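Local structure of cGAS/DncV-like nucleotidyltransferase in E. coli homolog (Elizabethkingia meningoseptica ATCC 13253 = NBRC 12535, 6E0M) at residues A[13-18]-A[56-61]; A[51-56]-A[192-197]. The protein synthesizes cyclic nucleotide second messengers in response to phage infection, as the nucleotidyltransferase of a bacterial CBASS antivirus system. All blocks are in the same frame, centred on the assembly; numbering follows the deposited sequence.

Interaction 1: residues A[13-18]-A[56-61]; sequences RPVSTT and VRQNSD. With DPO (diphosphate), chain B.
Val15 and Val56 bring two irregular loops together, their CA atoms 5.0 Å apart, and the two segments stay close as far as Ser16 and Gln58, with no regular strand pairing between them. Ser16 does most of the polar work. Its OG, set beside its own backbone N (chi1 -62°), gives its proton to Arg57 O at 2.6 Å, in the carbonyl plane and on a lone pair. Ser16 OG in turn accepts a nearly straight bond from Ser60 N, 3.1 Å long. One buried hydroxyl thus bridges a carbonyl and an amide three residues apart and staples the bend at Gln58 and Asn59; Ser16 N makes at most a weak, long bond to the same carbonyl. Val15 packs alongside with both methyls: CG2 lies 3.5 Å from Val56 O, while CG1 rests against the peptide after Arg57 and meets Gln58 CG at 3.8 Å. The bend leads directly to Asp61, a probable magnesium ligand just before strand 62-68. Beyond the two loops, Asn59 OD1 is bonded to Lys22 of helix 21-38, Ser16 touches Tyr50 of helix 48-52, and Val56 packs on helix 188-205.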
loop_
_atom_site.group_PDB
_atom_site.type_symbol
_atom_site.label_atom_id
_atom_site.label_comp_id
_atom_site.label_asym_id
_atom_site.label_seq_id
_atom_site.Cartn_x
_atom_site.Cartn_y
_atom_site.Cartn_z
ATOM N N ARG A 13 11.127 11.729 -3.269
ATOM C CA ARG A 13 11.514 10.839 -4.359
ATOM C C ARG A 13 11.316 9.383 -3.960
ATOM O O ARG A 13 11.546 9.018 -2.798
ATOM C CB ARG A 13 12.978 11.044 -4.753
ATOM C CG ARG A 13 13.312 12.464 -5.226
ATOM C CD ARG A 13 14.816 12.646 -5.344
ATOM N NE ARG A 13 15.192 14.047 -5.564
ATOM C CZ ARG A 13 15.256 14.627 -6.759
ATOM N NH1 ARG A 13 14.969 13.931 -7.857
ATOM N NH2 ARG A 13 15.608 15.903 -6.857
ATOM N N PRO A 14 10.899 8.547 -4.902
ATOM C CA PRO A 14 10.856 7.106 -4.612
ATOM C C PRO A 14 12.266 6.586 -4.401
ATOM O O PRO A 14 13.219 7.044 -5.035
ATOM C CB PRO A 14 10.195 6.498 -5.852
ATOM C CG PRO A 14 10.325 7.515 -6.915
ATOM C CD PRO A 14 10.549 8.869 -6.295
ATOM N N VAL A 15 12.405 5.654 -3.460
ATOM C CA VAL A 15 13.705 5.066 -3.157
ATOM C C VAL A 15 13.756 3.690 -3.818
ATOM O O VAL A 15 14.351 3.531 -4.890
ATOM C CB VAL A 15 13.953 5.021 -1.641
ATOM C CG1 VAL A 15 15.342 4.479 -1.349
ATOM C CG2 VAL A 15 13.800 6.430 -1.059
ATOM N N SER A 16 13.122 2.698 -3.221
ATOM C CA SER A 16 13.015 1.389 -3.861
ATOM C C SER A 16 11.955 1.417 -4.958
ATOM O O SER A 16 10.865 1.945 -4.758
ATOM C CB SER A 16 12.632 0.325 -2.844
ATOM O OG SER A 16 13.595 0.183 -1.834
ATOM N N THR A 17 12.261 0.821 -6.106
ATOM C CA THR A 17 11.282 0.740 -7.176
ATOM C C THR A 17 11.407 -0.591 -7.907
ATOM O O THR A 17 12.357 -1.355 -7.723
ATOM C CB THR A 17 11.438 1.863 -8.210
ATOM O OG1 THR A 17 12.611 1.598 -8.995
ATOM C CG2 THR A 17 11.553 3.210 -7.527
ATOM N N THR A 18 10.435 -0.855 -8.775
ATOM C CA THR A 18 10.442 -2.083 -9.573
ATOM C C THR A 18 11.572 -2.124 -10.605
ATOM O O THR A 18 11.819 -3.188 -11.193
ATOM C CB THR A 18 9.089 -2.239 -10.267
ATOM O OG1 THR A 18 8.860 -1.117 -11.111
ATOM C CG2 THR A 18 7.965 -2.342 -9.245
ATOM N N VAL A 56 9.805 4.667 0.382
ATOM C CA VAL A 56 10.731 5.695 0.838
ATOM C C VAL A 56 11.927 5.106 1.571
ATOM O O VAL A 56 12.706 5.843 2.170
ATOM C CB VAL A 56 10.020 6.746 1.711
ATOM C CG1 VAL A 56 8.861 7.345 0.943
ATOM C CG2 VAL A 56 9.524 6.136 3.013
ATOM N N ARG A 57 12.090 3.792 1.533
ATOM C CA ARG A 57 13.224 3.135 2.162
ATOM C C ARG A 57 13.961 2.280 1.148
ATOM O O ARG A 57 13.406 1.867 0.125
ATOM C CB ARG A 57 12.780 2.296 3.362
ATOM C CG ARG A 57 12.178 3.156 4.459
ATOM C CD ARG A 57 11.975 2.403 5.739
ATOM N NE ARG A 57 12.626 3.076 6.862
ATOM C CZ ARG A 57 12.379 2.805 8.137
ATOM N NH1 ARG A 57 11.486 1.874 8.448
ATOM N NH2 ARG A 57 13.016 3.462 9.094
ATOM N N GLN A 58 15.241 2.056 1.438
ATOM C CA GLN A 58 16.080 1.229 0.587
ATOM C C GLN A 58 15.763 -0.240 0.799
ATOM O O GLN A 58 15.453 -0.662 1.912
ATOM C CB GLN A 58 17.559 1.461 0.898
ATOM C CG GLN A 58 18.000 2.913 0.833
ATOM C CD GLN A 58 19.500 3.065 1.044
ATOM O OE1 GLN A 58 20.084 2.482 1.970
ATOM N NE2 GLN A 58 20.138 3.845 0.176
ATOM N N ASN A 59 15.824 -1.009 -0.284
ATOM C CA ASN A 59 15.718 -2.466 -0.212
ATOM C C ASN A 59 14.421 -2.914 0.461
ATOM O O ASN A 59 14.396 -3.892 1.214
ATOM C CB ASN A 59 16.940 -3.044 0.512
ATOM C CG ASN A 59 17.234 -4.465 0.110
ATOM O OD1 ASN A 59 17.534 -4.734 -1.056
ATOM N ND2 ASN A 59 17.172 -5.386 1.067
ATOM N N SER A 60 13.323 -2.228 0.147
ATOM C CA SER A 60 12.058 -2.519 0.814
ATOM C C SER A 60 11.474 -3.858 0.360
ATOM O O SER A 60 11.715 -4.327 -0.761
ATOM C CB SER A 60 11.046 -1.414 0.544
ATOM O OG SER A 60 11.506 -0.196 1.072
ATOM N N ASP A 61 10.658 -4.445 1.229
ATOM C CA ASP A 61 9.945 -5.676 0.887
ATOM C C ASP A 61 8.869 -5.394 -0.165
ATOM O O ASP A 61 8.213 -4.357 -0.120
ATOM C CB ASP A 61 9.261 -6.276 2.121
ATOM C CG ASP A 61 10.222 -6.554 3.292
ATOM O OD1 ASP A 61 11.459 -6.417 3.166
ATOM O OD2 ASP A 61 9.704 -6.912 4.374
HETATM P P1 DPO B . 9.153 8.770 -10.743
HETATM O O1 DPO B . 10.424 9.552 -10.975
HETATM O O2 DPO B . 9.467 7.314 -10.440
HETATM O O3 DPO B . 8.255 8.851 -11.966
HETATM O O4 DPO B . 8.341 9.362 -9.437
HETATM P P2 DPO B . 7.330 10.649 -9.376
HETATM O O5 DPO B . 7.749 11.449 -8.156
HETATM O O6 DPO B . 7.426 11.473 -10.646
HETATM O O7 DPO B . 5.938 10.031 -9.198
#

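Interaction 2: residues A[51-56]-A[192-197]. With DPO (diphosphate), chain B.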
loop_
_atom_site.group_PDB
_atom_site.type_symbol
_atom_site.label_atom_id
_atom_site.label_comp_id
_atom_site.label_asym_id
_atom_site.label_seq_id
_atom_site.Cartn_x
_atom_site.Cartn_y
_atom_site.Cartn_z
ATOM N N ARG A 51 3.904 -1.282 -6.232
ATOM C CA ARG A 51 2.893 -1.083 -7.267
ATOM C C ARG A 51 2.530 0.391 -7.415
ATOM O O ARG A 51 2.452 0.921 -8.532
ATOM C CB ARG A 51 1.641 -1.895 -6.935
ATOM C CG ARG A 51 0.496 -1.738 -7.953
ATOM C CD ARG A 51 0.816 -2.411 -9.280
ATOM N NE ARG A 51 -0.187 -2.134 -10.295
ATOM C CZ ARG A 51 -1.346 -2.783 -10.437
ATOM N NH1 ARG A 51 -1.697 -3.786 -9.634
ATOM N NH2 ARG A 51 -2.167 -2.426 -11.397
ATOM N N ASN A 52 2.306 1.061 -6.301
ATOM C CA ASN A 52 1.896 2.461 -6.279
ATOM C C ASN A 52 3.066 3.426 -6.316
ATOM O O ASN A 52 2.844 4.640 -6.388
ATOM C CB ASN A 52 1.022 2.690 -5.053
ATOM C CG ASN A 52 -0.131 1.693 -4.979
ATOM O OD1 ASN A 52 -0.775 1.410 -5.978
ATOM N ND2 ASN A 52 -0.389 1.163 -3.794
ATOM N N ASN A 53 4.296 2.912 -6.289
ATOM C CA ASN A 53 5.526 3.710 -6.352
ATOM C C ASN A 53 5.624 4.694 -5.187
ATOM O O ASN A 53 5.935 5.874 -5.357
ATOM C CB ASN A 53 5.652 4.439 -7.693
ATOM C CG ASN A 53 7.085 4.801 -8.028
ATOM O OD1 ASN A 53 8.026 4.115 -7.604
ATOM N ND2 ASN A 53 7.268 5.869 -8.807
ATOM N N THR A 54 5.397 4.187 -3.978
ATOM C CA THR A 54 5.452 5.029 -2.789
ATOM C C THR A 54 6.492 4.570 -1.770
ATOM O O THR A 54 6.395 4.935 -0.603
ATOM C CB THR A 54 4.068 5.085 -2.135
ATOM O OG1 THR A 54 3.637 3.760 -1.821
ATOM C CG2 THR A 54 3.038 5.722 -3.077
ATOM N N ASN A 55 7.515 3.836 -2.193
ATOM C CA ASN A 55 8.561 3.397 -1.275
ATOM C C ASN A 55 9.485 4.550 -0.908
ATOM O O ASN A 55 9.925 5.305 -1.778
ATOM C CB ASN A 55 9.412 2.294 -1.904
ATOM C CG ASN A 55 8.757 0.950 -1.872
ATOM O OD1 ASN A 55 8.328 0.463 -0.825
ATOM N ND2 ASN A 55 8.688 0.326 -3.033
ATOM N N VAL A 56 9.805 4.667 0.382
ATOM C CA VAL A 56 10.731 5.695 0.838
ATOM C C VAL A 56 11.927 5.106 1.571
ATOM O O VAL A 56 12.706 5.843 2.170
ATOM C CB VAL A 56 10.020 6.746 1.711
ATOM C CG1 VAL A 56 8.861 7.345 0.943
ATOM C CG2 VAL A 56 9.524 6.136 3.013
ATOM N N MET A 192 3.824 14.033 -1.999
ATOM C CA MET A 192 3.412 14.372 -0.639
ATOM C C MET A 192 3.191 13.125 0.196
ATOM O O MET A 192 3.528 13.106 1.383
ATOM C CB MET A 192 2.148 15.237 -0.643
ATOM C CG MET A 192 2.372 16.591 -1.307
ATOM S SD MET A 192 3.493 17.609 -0.285
ATOM C CE MET A 192 4.654 18.176 -1.545
ATOM N N VAL A 193 2.629 12.074 -0.396
ATOM C CA VAL A 193 2.532 10.806 0.325
ATOM C C VAL A 193 3.914 10.373 0.798
ATOM O O VAL A 193 4.101 9.961 1.950
ATOM C CB VAL A 193 1.867 9.736 -0.552
ATOM C CG1 VAL A 193 2.046 8.341 0.040
ATOM C CG2 VAL A 193 0.387 10.042 -0.712
ATOM N N ARG A 194 4.898 10.418 -0.105
ATOM C CA ARG A 194 6.237 9.954 0.257
ATOM C C ARG A 194 6.834 10.788 1.382
ATOM O O ARG A 194 7.431 10.237 2.314
ATOM C CB ARG A 194 7.142 9.949 -0.980
ATOM C CG ARG A 194 6.754 8.885 -2.008
ATOM C CD ARG A 194 7.698 8.824 -3.180
ATOM N NE ARG A 194 7.060 8.332 -4.388
ATOM C CZ ARG A 194 6.895 9.033 -5.506
ATOM N NH1 ARG A 194 7.288 10.294 -5.588
ATOM N NH2 ARG A 194 6.287 8.478 -6.529
ATOM N N ILE A 195 6.688 12.117 1.318
ATOM C CA ILE A 195 7.190 12.963 2.404
ATOM C C ILE A 195 6.560 12.564 3.738
ATOM O O ILE A 195 7.245 12.443 4.765
ATOM C CB ILE A 195 6.929 14.447 2.098
ATOM C CG1 ILE A 195 7.812 14.920 0.946
ATOM C CG2 ILE A 195 7.158 15.290 3.350
ATOM C CD1 ILE A 195 7.375 16.256 0.370
ATOM N N LEU A 196 5.241 12.385 3.752
ATOM C CA LEU A 196 4.574 12.029 4.995
ATOM C C LEU A 196 4.968 10.642 5.474
ATOM O O LEU A 196 5.028 10.410 6.687
ATOM C CB LEU A 196 3.069 12.147 4.823
ATOM C CG LEU A 196 2.552 13.584 4.714
ATOM C CD1 LEU A 196 1.045 13.555 4.368
ATOM C CD2 LEU A 196 2.787 14.380 5.973
ATOM N N LYS A 197 5.265 9.715 4.558
ATOM C CA LYS A 197 5.788 8.410 4.974
ATOM C C LYS A 197 7.164 8.561 5.612
ATOM O O LYS A 197 7.478 7.887 6.599
ATOM C CB LYS A 197 5.854 7.448 3.783
ATOM C CG LYS A 197 4.477 6.945 3.347
ATOM C CD LYS A 197 4.518 6.004 2.172
ATOM C CE LYS A 197 5.186 4.686 2.526
ATOM N NZ LYS A 197 5.005 3.664 1.457
HETATM P P1 DPO B . 9.153 8.770 -10.743
HETATM O O1 DPO B . 10.424 9.552 -10.975
HETATM O O2 DPO B . 9.467 7.314 -10.440
HETATM O O3 DPO B . 8.255 8.851 -11.966
HETATM O O4 DPO B . 8.341 9.362 -9.437
HETATM P P2 DPO B . 7.330 10.649 -9.376
HETATM O O5 DPO B . 7.749 11.449 -8.156
HETATM O O6 DPO B . 7.426 11.473 -10.646
HETATM O O7 DPO B . 5.938 10.031 -9.198
#
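The side chain of Arg194, extended from CG to NE (chi2 -176°, chi3 -153°), spans the gap from helix 188-205 to Asn53 O, whereas Lys197 bends at chi3 (67°) to bring NZ onto Thr54. The site belongs to the nucleotidyltransferase fold of the CD-NTase family, where the turn after helix 48-52 meets a helix of the C-terminal helical part, with residues that probably bind GTP on both segments. Asn53 leaves that short helix with positive phi, and its carbonyl faces Arg194, which grips the one oxygen side-on through NE and NH2, each nitrogen 2.9 Å from Asn53 O and the acceptor lying in the guanidinium plane. The double grip fixes the rotation of the group and leaves the second NH2 proton for an almost straight bond to DPO O7 and NH1 to divide between DPO O5 and Ser12 O. Asn53 adds its own amide, tilted well away from the guanidinium plane, with ND2 3.1 Å from DPO O2; Arg187 and Arg191 bind the same anion. Closer to the helix backbone, Val56 CG1 packs on Arg194 CB at 3.7 Å, and CG2 turns to Lys197 CB. Lys197 also bonds to Ser216, another likely GTP-binding residue; its NZ sits above the carbonyl plane of Thr54, 2.8 Å from Thr54 O.

In the fold
From the N terminus, the chain passes helix 5-11 and enters the loop 13-18, then runs through helix 21-38, strand 42-47 and helix 48-52 before 56-61 returns to it and interaction 1 closes the loop. Interaction 2 closes a far longer excursion from 51-56, through the remaining strands, 62-68 to 166-169, at helix 188-205. The two closures cross, because 51-56 lies between 13-18 and 56-61, which it overlaps at Val56, whereas its partner 192-197 comes after both. They also meet directly: Val15 N lies 3.0 Å from Asn55 O, a probable hydrogen bond. Pro14, Asn53 and Arg194 line the diphosphate, while 57-61 leads on to strand 62-68.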